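PDB 3FZX: putative exported protein from Bacteroides fragilis, which is of unknown function but binds calcium ions and, with a fold like that of YmcC, may bind lipids. Local coordinates for residues N138-I143 against N173-K178; A97-M102 against L129-K134; N32-R37 against M82-T87; K167-M172 against K182-E187. All coordinates share one frame; numbering follows the deposited sequence.

Contact 1: residues N138-I143 against N173-K178; sequences NNRAEI and NIWTPK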
loop_
_atom_site.group_PDB
_atom_site.type_symbol
_atom_site.label_atom_id
_atom_site.label_comp_id
_atom_site.label_asym_id
_atom_site.label_seq_id
_atom_site.Cartn_x
_atom_site.Cartn_y
_atom_site.Cartn_z
ATOM N N ASN A 138 16.640 10.141 -12.217
ATOM C CA ASN A 138 16.013 11.130 -13.085
ATOM C C ASN A 138 14.815 10.566 -13.784
ATOM O O ASN A 138 13.933 11.321 -14.156
ATOM C CB ASN A 138 16.977 11.646 -14.159
ATOM C CG ASN A 138 18.011 12.590 -13.610
ATOM O OD1 ASN A 138 17.887 13.095 -12.493
ATOM N ND2 ASN A 138 19.030 12.861 -14.407
ATOM N N ASN A 139 14.800 9.254 -14.003
ATOM C CA ASN A 139 13.637 8.619 -14.585
ATOM C C ASN A 139 12.663 8.226 -13.473
ATOM O O ASN A 139 12.657 7.095 -13.018
ATOM C CB ASN A 139 14.020 7.408 -15.442
ATOM C CG ASN A 139 12.827 6.748 -16.062
ATOM O OD1 ASN A 139 11.809 7.393 -16.281
ATOM N ND2 ASN A 139 12.922 5.440 -16.311
ATOM N N ARG A 140 11.854 9.189 -13.044
ATOM C CA ARG A 140 10.783 8.937 -12.088
ATOM C C ARG A 140 9.520 9.729 -12.416
ATOM O O ARG A 140 9.555 10.675 -13.203
ATOM C CB ARG A 140 11.248 9.272 -10.680
ATOM C CG ARG A 140 11.589 10.695 -10.427
ATOM C CD ARG A 140 12.211 10.822 -9.056
ATOM N NE ARG A 140 12.362 12.216 -8.653
ATOM C CZ ARG A 140 13.298 13.051 -9.121
ATOM N NH1 ARG A 140 14.172 12.688 -10.054
ATOM N NH2 ARG A 140 13.335 14.279 -8.677
ATOM N N ALA A 141 8.420 9.362 -11.768
ATOM C CA ALA A 141 7.138 9.993 -12.020
ATOM C C ALA A 141 6.240 9.857 -10.801
ATOM O O ALA A 141 6.407 8.932 -10.017
ATOM C CB ALA A 141 6.479 9.320 -13.237
ATOM N N GLU A 142 5.292 10.777 -10.666
ATOM C CA GLU A 142 4.231 10.701 -9.665
ATOM C C GLU A 142 2.865 10.903 -10.325
ATOM O O GLU A 142 2.674 11.881 -11.080
ATOM C CB GLU A 142 4.419 11.757 -8.605
ATOM C CG GLU A 142 3.323 11.765 -7.527
ATOM C CD GLU A 142 3.545 12.847 -6.483
ATOM O OE1 GLU A 142 4.298 12.636 -5.521
ATOM O OE2 GLU A 142 2.943 13.922 -6.608
ATOM N N ILE A 143 1.927 9.988 -10.055
ATOM C CA ILE A 143 0.538 10.127 -10.548
ATOM C C ILE A 143 -0.417 10.239 -9.358
ATOM O O ILE A 143 -0.594 9.280 -8.593
ATOM C CB ILE A 143 0.072 8.964 -11.447
ATOM C CG1 ILE A 143 1.021 8.754 -12.643
ATOM C CG2 ILE A 143 -1.350 9.274 -12.016
ATOM C CD1 ILE A 143 0.810 7.422 -13.379
ATOM N N ASN A 173 -3.039 14.544 -11.487
ATOM C CA ASN A 173 -1.836 15.333 -11.705
ATOM C C ASN A 173 -0.717 14.337 -11.961
ATOM O O ASN A 173 -0.564 13.358 -11.221
ATOM C CB ASN A 173 -1.516 16.202 -10.487
ATOM C CG ASN A 173 -2.527 17.322 -10.286
ATOM O OD1 ASN A 173 -3.388 17.563 -11.136
ATOM N ND2 ASN A 173 -2.425 18.012 -9.161
ATOM N N ILE A 174 0.029 14.560 -13.040
ATOM C CA ILE A 174 1.148 13.698 -13.411
ATOM C C ILE A 174 2.401 14.563 -13.482
ATOM O O ILE A 174 2.454 15.510 -14.257
ATOM C CB ILE A 174 0.931 13.077 -14.773
ATOM C CG1 ILE A 174 -0.382 12.294 -14.793
ATOM C CG2 ILE A 174 2.165 12.239 -15.162
ATOM C CD1 ILE A 174 -0.983 12.155 -16.178
ATOM N N TRP A 175 3.386 14.256 -12.656
ATOM C CA TRP A 175 4.619 14.996 -12.621
ATOM C C TRP A 175 5.782 14.083 -12.940
ATOM O O TRP A 175 5.826 12.959 -12.472
ATOM C CB TRP A 175 4.815 15.559 -11.243
ATOM C CG TRP A 175 6.107 16.312 -11.119
ATOM C CD1 TRP A 175 6.295 17.619 -11.381
ATOM C CD2 TRP A 175 7.390 15.790 -10.726
ATOM N NE1 TRP A 175 7.596 17.961 -11.178
ATOM C CE2 TRP A 175 8.302 16.859 -10.781
ATOM C CE3 TRP A 175 7.855 14.523 -10.349
ATOM C CZ2 TRP A 175 9.668 16.718 -10.446
ATOM C CZ3 TRP A 175 9.212 14.371 -10.027
ATOM C CH2 TRP A 175 10.104 15.463 -10.087
ATOM N N THR A 176 6.689 14.557 -13.782
ATOM C CA THR A 176 8.023 13.973 -13.968
ATOM C C THR A 176 8.946 15.175 -13.858
ATOM O O THR A 176 8.470 16.311 -13.861
ATOM C CB THR A 176 8.261 13.343 -15.357
ATOM O OG1 THR A 176 8.344 14.385 -16.350
ATOM C CG2 THR A 176 7.188 12.367 -15.698
ATOM N N PRO A 177 10.267 14.936 -13.728
ATOM C CA PRO A 177 11.202 16.069 -13.717
ATOM C C PRO A 177 11.149 16.920 -14.993
ATOM O O PRO A 177 11.538 18.064 -14.940
ATOM C CB PRO A 177 12.571 15.396 -13.590
ATOM C CG PRO A 177 12.266 14.076 -12.938
ATOM C CD PRO A 177 10.960 13.656 -13.483
ATOM N N LYS A 178 10.677 16.361 -16.109
ATOM C CA LYS A 178 10.553 17.104 -17.364
ATOM C C LYS A 178 9.223 17.839 -17.556
ATOM O O LYS A 178 9.193 18.806 -18.309
ATOM C CB LYS A 178 10.832 16.185 -18.565
ATOM C CG LYS A 178 12.327 15.820 -18.640
ATOM C CD LYS A 178 12.696 14.831 -19.748
ATOM C CE LYS A 178 14.222 14.769 -19.890
ATOM N NZ LYS A 178 14.725 13.808 -20.921
#

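Contact 2: residues A97-M102 against L129-K134; sequences ADVYMM and LRLYQK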
loop_
_atom_site.group_PDB
_atom_site.type_symbol
_atom_site.label_atom_id
_atom_site.label_comp_id
_atom_site.label_asym_id
_atom_site.label_seq_id
_atom_site.Cartn_x
_atom_site.Cartn_y
_atom_site.Cartn_z
ATOM N N ALA A 97 12.651 -2.740 -16.964
ATOM C CA ALA A 97 12.837 -3.754 -15.929
ATOM C C ALA A 97 13.338 -3.202 -14.593
ATOM O O ALA A 97 13.097 -3.814 -13.569
ATOM C CB ALA A 97 13.784 -4.833 -16.429
ATOM N N ASP A 98 14.049 -2.071 -14.593
ATOM C CA ASP A 98 14.542 -1.477 -13.353
ATOM C C ASP A 98 13.589 -0.444 -12.727
ATOM O O ASP A 98 13.955 0.196 -11.737
ATOM C CB ASP A 98 15.939 -0.858 -13.572
ATOM C CG ASP A 98 17.024 -1.912 -13.844
ATOM O OD1 ASP A 98 16.745 -3.129 -13.827
ATOM O OD2 ASP A 98 18.174 -1.520 -14.090
ATOM N N VAL A 99 12.390 -0.273 -13.292
ATOM C CA VAL A 99 11.413 0.648 -12.723
ATOM C C VAL A 99 10.556 -0.078 -11.701
ATOM O O VAL A 99 10.091 -1.177 -11.929
ATOM C CB VAL A 99 10.507 1.308 -13.803
ATOM C CG1 VAL A 99 9.261 1.911 -13.176
ATOM C CG2 VAL A 99 11.291 2.378 -14.571
ATOM N N TYR A 100 10.355 0.559 -10.566
ATOM C CA TYR A 100 9.516 0.053 -9.501
ATOM C C TYR A 100 8.481 1.088 -9.211
ATOM O O TYR A 100 8.616 2.243 -9.589
ATOM C CB TYR A 100 10.362 -0.206 -8.249
ATOM C CG TYR A 100 11.321 -1.327 -8.525
ATOM C CD1 TYR A 100 10.902 -2.666 -8.445
ATOM C CD2 TYR A 100 12.612 -1.069 -8.957
ATOM C CE1 TYR A 100 11.766 -3.719 -8.738
ATOM C CE2 TYR A 100 13.492 -2.126 -9.249
ATOM C CZ TYR A 100 13.057 -3.436 -9.140
ATOM O OH TYR A 100 13.910 -4.457 -9.436
HETATM N N MSE A 101 7.438 0.667 -8.533
HETATM C CA MSE A 101 6.338 1.550 -8.232
HETATM C C MSE A 101 5.734 1.224 -6.872
HETATM O O MSE A 101 5.824 0.096 -6.400
HETATM C CB MSE A 101 5.313 1.505 -9.349
HETATM C CG MSE A 101 4.829 0.148 -9.675
HETATM SE SE MSE A 101 3.700 0.195 -11.258
HETATM C CE MSE A 101 5.023 -0.229 -12.657
HETATM N N MSE A 102 5.213 2.261 -6.222
HETATM C CA MSE A 102 4.567 2.135 -4.923
HETATM C C MSE A 102 3.388 3.104 -4.914
HETATM O O MSE A 102 3.508 4.241 -5.366
HETATM C CB MSE A 102 5.525 2.501 -3.790
HETATM C CG MSE A 102 6.814 1.675 -3.694
HETATM SE SE MSE A 102 6.706 0.024 -2.642
HETATM C CE MSE A 102 5.542 -1.085 -3.774
ATOM N N LEU A 129 0.475 7.273 -6.820
ATOM C CA LEU A 129 1.390 6.266 -7.317
ATOM C C LEU A 129 2.674 6.968 -7.725
ATOM O O LEU A 129 2.630 7.959 -8.451
ATOM C CB LEU A 129 0.779 5.548 -8.532
ATOM C CG LEU A 129 1.607 4.450 -9.183
ATOM C CD1 LEU A 129 1.798 3.232 -8.274
ATOM C CD2 LEU A 129 0.950 4.093 -10.506
ATOM N N ARG A 130 3.810 6.449 -7.260
ATOM C CA ARG A 130 5.124 6.951 -7.656
ATOM C C ARG A 130 5.902 5.835 -8.348
ATOM O O ARG A 130 5.905 4.698 -7.874
ATOM C CB ARG A 130 5.878 7.486 -6.434
ATOM C CG ARG A 130 5.269 8.837 -5.927
ATOM C CD ARG A 130 5.797 9.218 -4.603
ATOM N NE ARG A 130 5.434 10.580 -4.222
ATOM C CZ ARG A 130 5.748 11.168 -3.074
ATOM N NH1 ARG A 130 6.412 10.511 -2.126
ATOM N NH2 ARG A 130 5.387 12.429 -2.863
ATOM N N LEU A 131 6.539 6.162 -9.479
ATOM C CA LEU A 131 7.374 5.218 -10.210
ATOM C C LEU A 131 8.796 5.766 -10.257
ATOM O O LEU A 131 9.015 6.975 -10.293
ATOM C CB LEU A 131 6.840 4.975 -11.628
ATOM C CG LEU A 131 5.369 4.551 -11.709
ATOM C CD1 LEU A 131 4.441 5.745 -11.784
ATOM C CD2 LEU A 131 5.133 3.630 -12.891
ATOM N N TYR A 132 9.771 4.881 -10.207
ATOM C CA TYR A 132 11.174 5.310 -10.239
ATOM C C TYR A 132 12.044 4.190 -10.720
ATOM O O TYR A 132 11.784 3.043 -10.417
ATOM C CB TYR A 132 11.679 5.743 -8.860
ATOM C CG TYR A 132 10.900 5.176 -7.712
ATOM C CD1 TYR A 132 11.202 3.933 -7.140
ATOM C CD2 TYR A 132 9.840 5.916 -7.186
ATOM C CE1 TYR A 132 10.430 3.452 -6.082
ATOM C CE2 TYR A 132 9.076 5.460 -6.153
ATOM C CZ TYR A 132 9.352 4.248 -5.601
ATOM O OH TYR A 132 8.515 3.920 -4.579
ATOM N N GLN A 133 13.076 4.541 -11.474
ATOM C CA GLN A 133 14.077 3.585 -11.926
ATOM C C GLN A 133 15.247 3.503 -10.940
ATOM O O GLN A 133 15.909 4.501 -10.663
ATOM C CB GLN A 133 14.622 3.985 -13.299
ATOM C CG GLN A 133 15.566 2.941 -13.900
ATOM C CD GLN A 133 15.997 3.291 -15.307
ATOM O OE1 GLN A 133 15.354 4.097 -15.988
ATOM N NE2 GLN A 133 17.097 2.689 -15.752
ATOM N N LYS A 134 15.505 2.293 -10.456
ATOM C CA LYS A 134 16.656 2.001 -9.624
ATOM C C LYS A 134 17.894 2.148 -10.504
ATOM O O LYS A 134 17.952 1.562 -11.577
ATOM C CB LYS A 134 16.570 0.571 -9.067
ATOM C CG LYS A 134 17.545 0.318 -7.925
ATOM C CD LYS A 134 17.756 -1.164 -7.648
ATOM C CE LYS A 134 18.839 -1.361 -6.580
ATOM N NZ LYS A 134 19.449 -2.717 -6.682
#

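Contact 3: residues N32-R37 against M82-T87; sequences NILVYR and MGDVAT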
loop_
_atom_site.group_PDB
_atom_site.type_symbol
_atom_site.label_atom_id
_atom_site.label_comp_id
_atom_site.label_asym_id
_atom_site.label_seq_id
_atom_site.Cartn_x
_atom_site.Cartn_y
_atom_site.Cartn_z
ATOM N N ASN A 32 0.162 -0.512 -25.729
ATOM C CA ASN A 32 0.602 -1.459 -24.701
ATOM C C ASN A 32 -0.438 -2.483 -24.365
ATOM O O ASN A 32 -1.632 -2.274 -24.597
ATOM C CB ASN A 32 0.996 -0.720 -23.402
ATOM C CG ASN A 32 2.136 0.265 -23.603
ATOM O OD1 ASN A 32 1.917 1.398 -24.012
ATOM N ND2 ASN A 32 3.351 -0.174 -23.345
ATOM N N ILE A 33 0.034 -3.585 -23.793
ATOM C CA ILE A 33 -0.833 -4.674 -23.354
ATOM C C ILE A 33 -0.510 -4.970 -21.903
ATOM O O ILE A 33 0.666 -5.171 -21.580
ATOM C CB ILE A 33 -0.590 -5.944 -24.167
ATOM C CG1 ILE A 33 -0.757 -5.657 -25.670
ATOM C CG2 ILE A 33 -1.517 -7.077 -23.671
ATOM C CD1 ILE A 33 -0.252 -6.777 -26.551
ATOM N N LEU A 34 -1.538 -4.964 -21.039
ATOM C CA LEU A 34 -1.375 -5.275 -19.619
ATOM C C LEU A 34 -2.038 -6.627 -19.330
ATOM O O LEU A 34 -3.204 -6.858 -19.697
ATOM C CB LEU A 34 -2.010 -4.184 -18.748
ATOM C CG LEU A 34 -2.017 -4.423 -17.218
ATOM C CD1 LEU A 34 -0.573 -4.623 -16.627
ATOM C CD2 LEU A 34 -2.779 -3.300 -16.468
ATOM N N VAL A 35 -1.301 -7.509 -18.661
ATOM C CA VAL A 35 -1.772 -8.867 -18.362
ATOM C C VAL A 35 -1.643 -9.111 -16.867
ATOM O O VAL A 35 -0.550 -8.934 -16.301
ATOM C CB VAL A 35 -0.934 -9.948 -19.082
ATOM C CG1 VAL A 35 -1.536 -11.336 -18.821
ATOM C CG2 VAL A 35 -0.848 -9.681 -20.570
ATOM N N TYR A 36 -2.751 -9.483 -16.233
ATOM C CA TYR A 36 -2.764 -9.852 -14.827
ATOM C C TYR A 36 -3.011 -11.346 -14.746
ATOM O O TYR A 36 -3.846 -11.871 -15.490
ATOM C CB TYR A 36 -3.923 -9.172 -14.107
ATOM C CG TYR A 36 -3.788 -7.703 -13.872
ATOM C CD1 TYR A 36 -2.838 -7.209 -12.974
ATOM C CD2 TYR A 36 -4.664 -6.795 -14.471
ATOM C CE1 TYR A 36 -2.734 -5.820 -12.700
ATOM C CE2 TYR A 36 -4.572 -5.424 -14.214
ATOM C CZ TYR A 36 -3.606 -4.936 -13.330
ATOM O OH TYR A 36 -3.524 -3.574 -13.078
ATOM N N ARG A 37 -2.311 -12.033 -13.852
ATOM C CA ARG A 37 -2.597 -13.436 -13.567
ATOM C C ARG A 37 -2.717 -13.651 -12.046
ATOM O O ARG A 37 -1.800 -13.290 -11.280
ATOM C CB ARG A 37 -1.528 -14.350 -14.164
ATOM C CG ARG A 37 -1.826 -15.845 -13.957
ATOM C CD ARG A 37 -0.710 -16.779 -14.450
ATOM N NE ARG A 37 0.647 -16.359 -14.089
ATOM C CZ ARG A 37 1.223 -16.505 -12.891
ATOM N NH1 ARG A 37 0.575 -17.056 -11.859
ATOM N NH2 ARG A 37 2.470 -16.075 -12.723
HETATM N N MSE A 82 -2.713 0.358 -7.210
HETATM C CA MSE A 82 -3.052 1.331 -8.240
HETATM C C MSE A 82 -2.402 1.041 -9.600
HETATM O O MSE A 82 -2.334 1.921 -10.452
HETATM C CB MSE A 82 -2.658 2.729 -7.737
HETATM C CG MSE A 82 -3.496 3.229 -6.583
HETATM SE SE MSE A 82 -2.737 4.911 -5.954
HETATM C CE MSE A 82 -3.228 6.054 -7.516
ATOM N N GLY A 83 -1.908 -0.178 -9.798
ATOM C CA GLY A 83 -1.375 -0.628 -11.089
ATOM C C GLY A 83 -2.059 -0.018 -12.312
ATOM O O GLY A 83 -1.387 0.507 -13.210
ATOM N N ASP A 84 -3.385 -0.026 -12.316
ATOM C CA ASP A 84 -4.159 0.483 -13.437
ATOM C C ASP A 84 -3.888 1.946 -13.854
ATOM O O ASP A 84 -3.913 2.253 -15.054
ATOM C CB ASP A 84 -5.644 0.206 -13.187
ATOM C CG ASP A 84 -5.926 -1.335 -12.990
ATOM O OD1 ASP A 84 -5.508 -2.136 -13.875
ATOM O OD2 ASP A 84 -6.517 -1.737 -11.942
ATOM N N VAL A 85 -3.562 2.832 -12.911
ATOM C CA VAL A 85 -3.200 4.208 -13.273
ATOM C C VAL A 85 -1.811 4.231 -13.954
ATOM O O VAL A 85 -1.474 5.208 -14.590
ATOM C CB VAL A 85 -3.255 5.223 -12.068
ATOM C CG1 VAL A 85 -4.457 4.951 -11.163
ATOM C CG2 VAL A 85 -1.976 5.204 -11.264
ATOM N N ALA A 86 -1.014 3.160 -13.818
ATOM C CA ALA A 86 0.221 3.008 -14.617
ATOM C C ALA A 86 -0.053 2.834 -16.125
ATOM O O ALA A 86 0.886 2.918 -16.925
ATOM C CB ALA A 86 1.106 1.853 -14.104
ATOM N N THR A 87 -1.308 2.626 -16.525
ATOM C CA THR A 87 -1.625 2.604 -17.949
ATOM C C THR A 87 -1.668 4.006 -18.544
ATOM O O THR A 87 -1.924 4.147 -19.723
ATOM C CB THR A 87 -2.929 1.850 -18.304
ATOM O OG1 THR A 87 -4.063 2.662 -18.005
ATOM C CG2 THR A 87 -3.023 0.532 -17.576
#

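Contact 4: residues K167-M172 against K182-E187; sequences KVKYEM and KGYGYE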
loop_
_atom_site.group_PDB
_atom_site.type_symbol
_atom_site.label_atom_id
_atom_site.label_comp_id
_atom_site.label_asym_id
_atom_site.label_seq_id
_atom_site.Cartn_x
_atom_site.Cartn_y
_atom_site.Cartn_z
ATOM N N LYS A 167 -19.309 3.470 -13.291
ATOM C CA LYS A 167 -18.534 4.524 -13.950
ATOM C C LYS A 167 -18.178 5.604 -12.953
ATOM O O LYS A 167 -19.043 6.129 -12.261
ATOM C CB LYS A 167 -19.323 5.167 -15.080
ATOM C CG LYS A 167 -18.533 6.239 -15.864
ATOM C CD LYS A 167 -19.362 6.829 -16.977
ATOM C CE LYS A 167 -18.667 7.995 -17.654
ATOM N NZ LYS A 167 -19.419 8.392 -18.920
ATOM N N VAL A 168 -16.896 5.926 -12.910
ATOM C CA VAL A 168 -16.323 6.885 -12.005
ATOM C C VAL A 168 -15.582 7.960 -12.813
ATOM O O VAL A 168 -15.052 7.677 -13.884
ATOM C CB VAL A 168 -15.353 6.144 -11.049
ATOM C CG1 VAL A 168 -14.537 7.115 -10.234
ATOM C CG2 VAL A 168 -16.148 5.255 -10.120
ATOM N N LYS A 169 -15.624 9.200 -12.338
ATOM C CA LYS A 169 -14.845 10.298 -12.909
ATOM C C LYS A 169 -13.815 10.696 -11.847
ATOM O O LYS A 169 -14.110 10.644 -10.658
ATOM C CB LYS A 169 -15.742 11.485 -13.257
ATOM C CG LYS A 169 -15.002 12.680 -13.871
ATOM C CD LYS A 169 -15.931 13.832 -14.311
ATOM C CE LYS A 169 -15.106 15.078 -14.774
ATOM N NZ LYS A 169 -15.919 16.287 -15.196
ATOM N N TYR A 170 -12.621 11.088 -12.281
ATOM C CA TYR A 170 -11.523 11.487 -11.382
ATOM C C TYR A 170 -10.648 12.581 -12.006
ATOM O O TYR A 170 -10.639 12.765 -13.216
ATOM C CB TYR A 170 -10.640 10.273 -11.004
ATOM C CG TYR A 170 -9.968 9.536 -12.166
ATOM C CD1 TYR A 170 -8.718 9.933 -12.650
ATOM C CD2 TYR A 170 -10.569 8.431 -12.758
ATOM C CE1 TYR A 170 -8.095 9.258 -13.711
ATOM C CE2 TYR A 170 -9.960 7.754 -13.818
ATOM C CZ TYR A 170 -8.720 8.172 -14.300
ATOM O OH TYR A 170 -8.113 7.506 -15.364
ATOM N N GLU A 171 -9.958 13.329 -11.161
ATOM C CA GLU A 171 -8.942 14.235 -11.619
ATOM C C GLU A 171 -7.590 13.619 -11.377
ATOM O O GLU A 171 -7.448 12.696 -10.556
ATOM C CB GLU A 171 -9.074 15.560 -10.909
ATOM C CG GLU A 171 -10.466 16.169 -11.153
ATOM C CD GLU A 171 -10.480 17.640 -10.940
ATOM O OE1 GLU A 171 -9.863 18.328 -11.769
ATOM O OE2 GLU A 171 -11.083 18.110 -9.951
HETATM N N MSE A 172 -6.601 14.069 -12.138
HETATM C CA MSE A 172 -5.231 13.640 -11.875
HETATM C C MSE A 172 -4.144 14.665 -12.221
HETATM O O MSE A 172 -4.346 15.551 -13.049
HETATM C CB MSE A 172 -4.923 12.266 -12.501
HETATM C CG MSE A 172 -4.260 12.295 -13.837
HETATM SE SE MSE A 172 -5.572 12.441 -15.192
HETATM C CE MSE A 172 -5.549 10.623 -15.918
ATOM N N LYS A 182 -1.847 18.041 -16.227
ATOM C CA LYS A 182 -3.068 18.046 -15.418
ATOM C C LYS A 182 -4.206 17.567 -16.285
ATOM O O LYS A 182 -4.283 17.896 -17.471
ATOM C CB LYS A 182 -3.363 19.435 -14.881
ATOM C CG LYS A 182 -2.373 19.847 -13.825
ATOM C CD LYS A 182 -2.691 21.192 -13.190
ATOM C CE LYS A 182 -1.664 21.520 -12.101
ATOM N NZ LYS A 182 -2.166 22.514 -11.104
ATOM N N GLY A 183 -5.087 16.759 -15.718
ATOM C CA GLY A 183 -6.218 16.267 -16.495
ATOM C C GLY A 183 -7.272 15.571 -15.678
ATOM O O GLY A 183 -7.326 15.705 -14.465
ATOM N N TYR A 184 -8.120 14.827 -16.369
ATOM C CA TYR A 184 -9.209 14.109 -15.733
ATOM C C TYR A 184 -9.421 12.791 -16.495
ATOM O O TYR A 184 -8.834 12.570 -17.569
ATOM C CB TYR A 184 -10.472 14.994 -15.626
ATOM C CG TYR A 184 -11.186 15.258 -16.912
ATOM C CD1 TYR A 184 -10.819 16.322 -17.731
ATOM C CD2 TYR A 184 -12.238 14.435 -17.328
ATOM C CE1 TYR A 184 -11.474 16.557 -18.949
ATOM C CE2 TYR A 184 -12.904 14.666 -18.544
ATOM C CZ TYR A 184 -12.511 15.724 -19.341
ATOM O OH TYR A 184 -13.166 15.962 -20.526
ATOM N N GLY A 185 -10.177 11.880 -15.904
ATOM C CA GLY A 185 -10.408 10.588 -16.541
ATOM C C GLY A 185 -11.691 9.949 -16.093
ATOM O O GLY A 185 -12.347 10.434 -15.178
ATOM N N TYR A 186 -12.057 8.875 -16.775
ATOM C CA TYR A 186 -13.180 8.052 -16.390
ATOM C C TYR A 186 -12.702 6.617 -16.304
ATOM O O TYR A 186 -11.815 6.196 -17.052
ATOM C CB TYR A 186 -14.283 8.107 -17.436
ATOM C CG TYR A 186 -14.920 9.465 -17.654
ATOM C CD1 TYR A 186 -15.863 9.980 -16.767
ATOM C CD2 TYR A 186 -14.639 10.202 -18.799
ATOM C CE1 TYR A 186 -16.463 11.252 -16.990
ATOM C CE2 TYR A 186 -15.233 11.448 -19.036
ATOM C CZ TYR A 186 -16.135 11.956 -18.137
ATOM O OH TYR A 186 -16.675 13.172 -18.399
ATOM N N GLU A 187 -13.283 5.853 -15.395
ATOM C CA GLU A 187 -13.084 4.415 -15.413
ATOM C C GLU A 187 -14.370 3.671 -15.079
ATOM O O GLU A 187 -15.302 4.203 -14.437
ATOM C CB GLU A 187 -11.878 3.952 -14.581
ATOM C CG GLU A 187 -11.934 4.189 -13.115
ATOM C CD GLU A 187 -10.608 3.792 -12.408
ATOM O OE1 GLU A 187 -9.509 3.974 -12.985
ATOM O OE2 GLU A 187 -10.659 3.316 -11.256
HETATM O O HOH W 1 -7.648 4.462 -15.428
#

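Contact 1: residues N138-I143 against N173-K178
Arg-140 reaches across to Trp-175 and Pro-177, which receive its guanidinium in different ways. Over one face of the flat group sits Pro-177 CG, 3.7 Å from Arg-140 NH1. Arg-140 NH2 instead meets the rim of the indole, 3.7 Å from Trp-175 CH2 and near the ring plane; the two planes stand 60° apart, so this is neither a stack nor a cation-pi contact over the ring. With CG lodged between backbone N and carbonyl carbon (chi1 64°) and the chain extended from there to NE, the long arginine can span the strands, while the compact proline ring and the flat indole offer apolar surfaces to the face and end of its head. The polar end is tied down by the carbonyl of Lys-137 and by that of Glu-43 in the second subunit.

Behind these side chains the backbones run antiparallel. Glu-142 and Trp-175 form a hydrogen-bonded pair: Glu-142 N to Trp-175 O and Trp-175 N to Glu-142 O are both 2.9 Å. On the other face, branched Ile-143 and Ile-174 meet through Ile-143 CG2 and Ile-174 CG1, 4.2 Å apart, as suits a buried non-hydrogen-bonded pair.

This is the open end of the hairpin 136-158/161-175. Strand 127-133 flanks it on one side and strand 180-190 on the other; helix 89-94 touches the isoleucine face, and the second subunit packs near Arg-140 and Trp-175.

Contact 2: residues A97-M102 against L129-K134
Met-101 and Leu-131, side by side and pointing the same way, make the close-packed face of this antiparallel pairing. Met-101 CB lies 3.9 Å from Leu-131 CG, and Leu-131 CD2 meets the selenomethionine methyl, Met-101 CE, at the same distance. Val-99 CG2 continues the face against Gln-133 CB, where the aliphatic part of the glutamine serves as an apolar neighbour. Leu-129 CD1 closes the row against Met-101 CB.

The solvent side is the end where Asp-98, Tyr-100 and Lys-134 gather. Tyr-100 presents its ring edge to Lys-134 CB, 4.1 Å from Tyr-100 CE2. Five backbone bonds join the strands, among them Tyr-100 N to Tyr-132 O at 2.9 Å.

Tyr-132, with Tyr-100 O over one ring face, and Arg-130 are buried against the second subunit. Tyr-132 OH bonds Glu-49 of that subunit; Glu-142 and the same Glu-49 probably balance the buried charge of Arg-130. The chemistry thus divides, largely apolar inward, polar and charged toward the partner.

Contact 3: residues N32-R37 against M82-T87
Tyr-36 and Asp-84 join the wall of a closed antiparallel beta-barrel to a 3-10 turn, residues 84-87, held inside it. Tyr-36 comes from strand 30-44, and its ring can be followed inward. CB leaves the strand toward the turn, and CG stands anti to the carbonyl carbon (chi1 -72°), which directs the ring from the strand to the turn. Along the way the ring meets Phe-11 edge to face, and the side chain touches Tyr-54 of the adjacent strand and Met-69 of the one beyond. Farther out, Tyr-36 CE2 and CZ each lie 3.4 Å from Asp-84 OD1, which sits at the ring edge, near its plane. At the tip, Tyr-36 OH donates to Asp-84 OD1 over 2.6 Å. Tyrosine suits the place because its rigid ring fills apolar surroundings while its hydroxyl delivers a donor at depth.

The carboxylate plane stands 79° from the ring plane, and the hydroxyl meets OD1 from above the carboxylate, 59° out of its plane. Arg-21 adds a salt bridge to the same oxygen, so a buried charge has two partners, which probably favours the ionised aspartate. Beside it, Leu-34 CD2 packs 4.0 Å from Thr-87 CG2, an apolar pairing flanking the polar one. Gly-83 lies close by the tyrosine tip, its C 3.9 Å from Tyr-36 OH.

The turn has its own lock: Asp-84 O accepts from both Thr-87 N and Thr-87 OG1, each 3.0 Å away.

Contact 4: residues K167-M172 against K182-E187
The Tyr-170 ring lies with one face over the backbone of Gly-185, its CE2 3.6 Å from Gly-185 C; Gly-185 CA gives a CH-pi contact, 3.9 Å from the ring centroid. Tyr-170 CG sits between backbone N and carbonyl carbon (chi1 59°), folding the ring back over the neighbouring strand. Glycine suits this place because a side chain would run into the ring. Tyr-186 takes Lys-167 over one face, a cation-pi contact with NZ 4.6 Å from the centroid, and has Val-168 O at its edge. Lys-169 runs alongside this ring, Lys-169 CG 3.7 Å from Tyr-186 CE1, its extended chain offering methylenes to the aromatic.

On the Tyr-170 side a water bridges Tyr-170 OH and Glu-187 OE1, 3.1 Å from each, while Glu-187 OE2 bonds Tyr-108. Six backbone bonds join the strands.

A glycine covered by an aromatic ring directly across from it is the aromatic rescue of glycine known from antiparallel sheets, here in a barrel hairpin, 161-175/180-190.

All four contacts belong to one closed antiparallel barrel whose strands follow one another in chain order. Contact 3 closes first along the chain, then contact 2; contacts 1 and 4 come last, their segments alternate, and both use strand 161-175. Contacts 1 and 2 are neighbours in the wall, centres about 11 Å apart, and touch through strands 127-133 and 136-158; both also face the second subunit. Contact 3 lies near the middle, about 14 Å between centres from contact 2, and Val-85 of its turn touches Ile-143 and Leu-129. Contact 4 lies about 23 Å from contact 2, centre to centre. The wall thus meets both the inner turn 82-87 and the dimer partner.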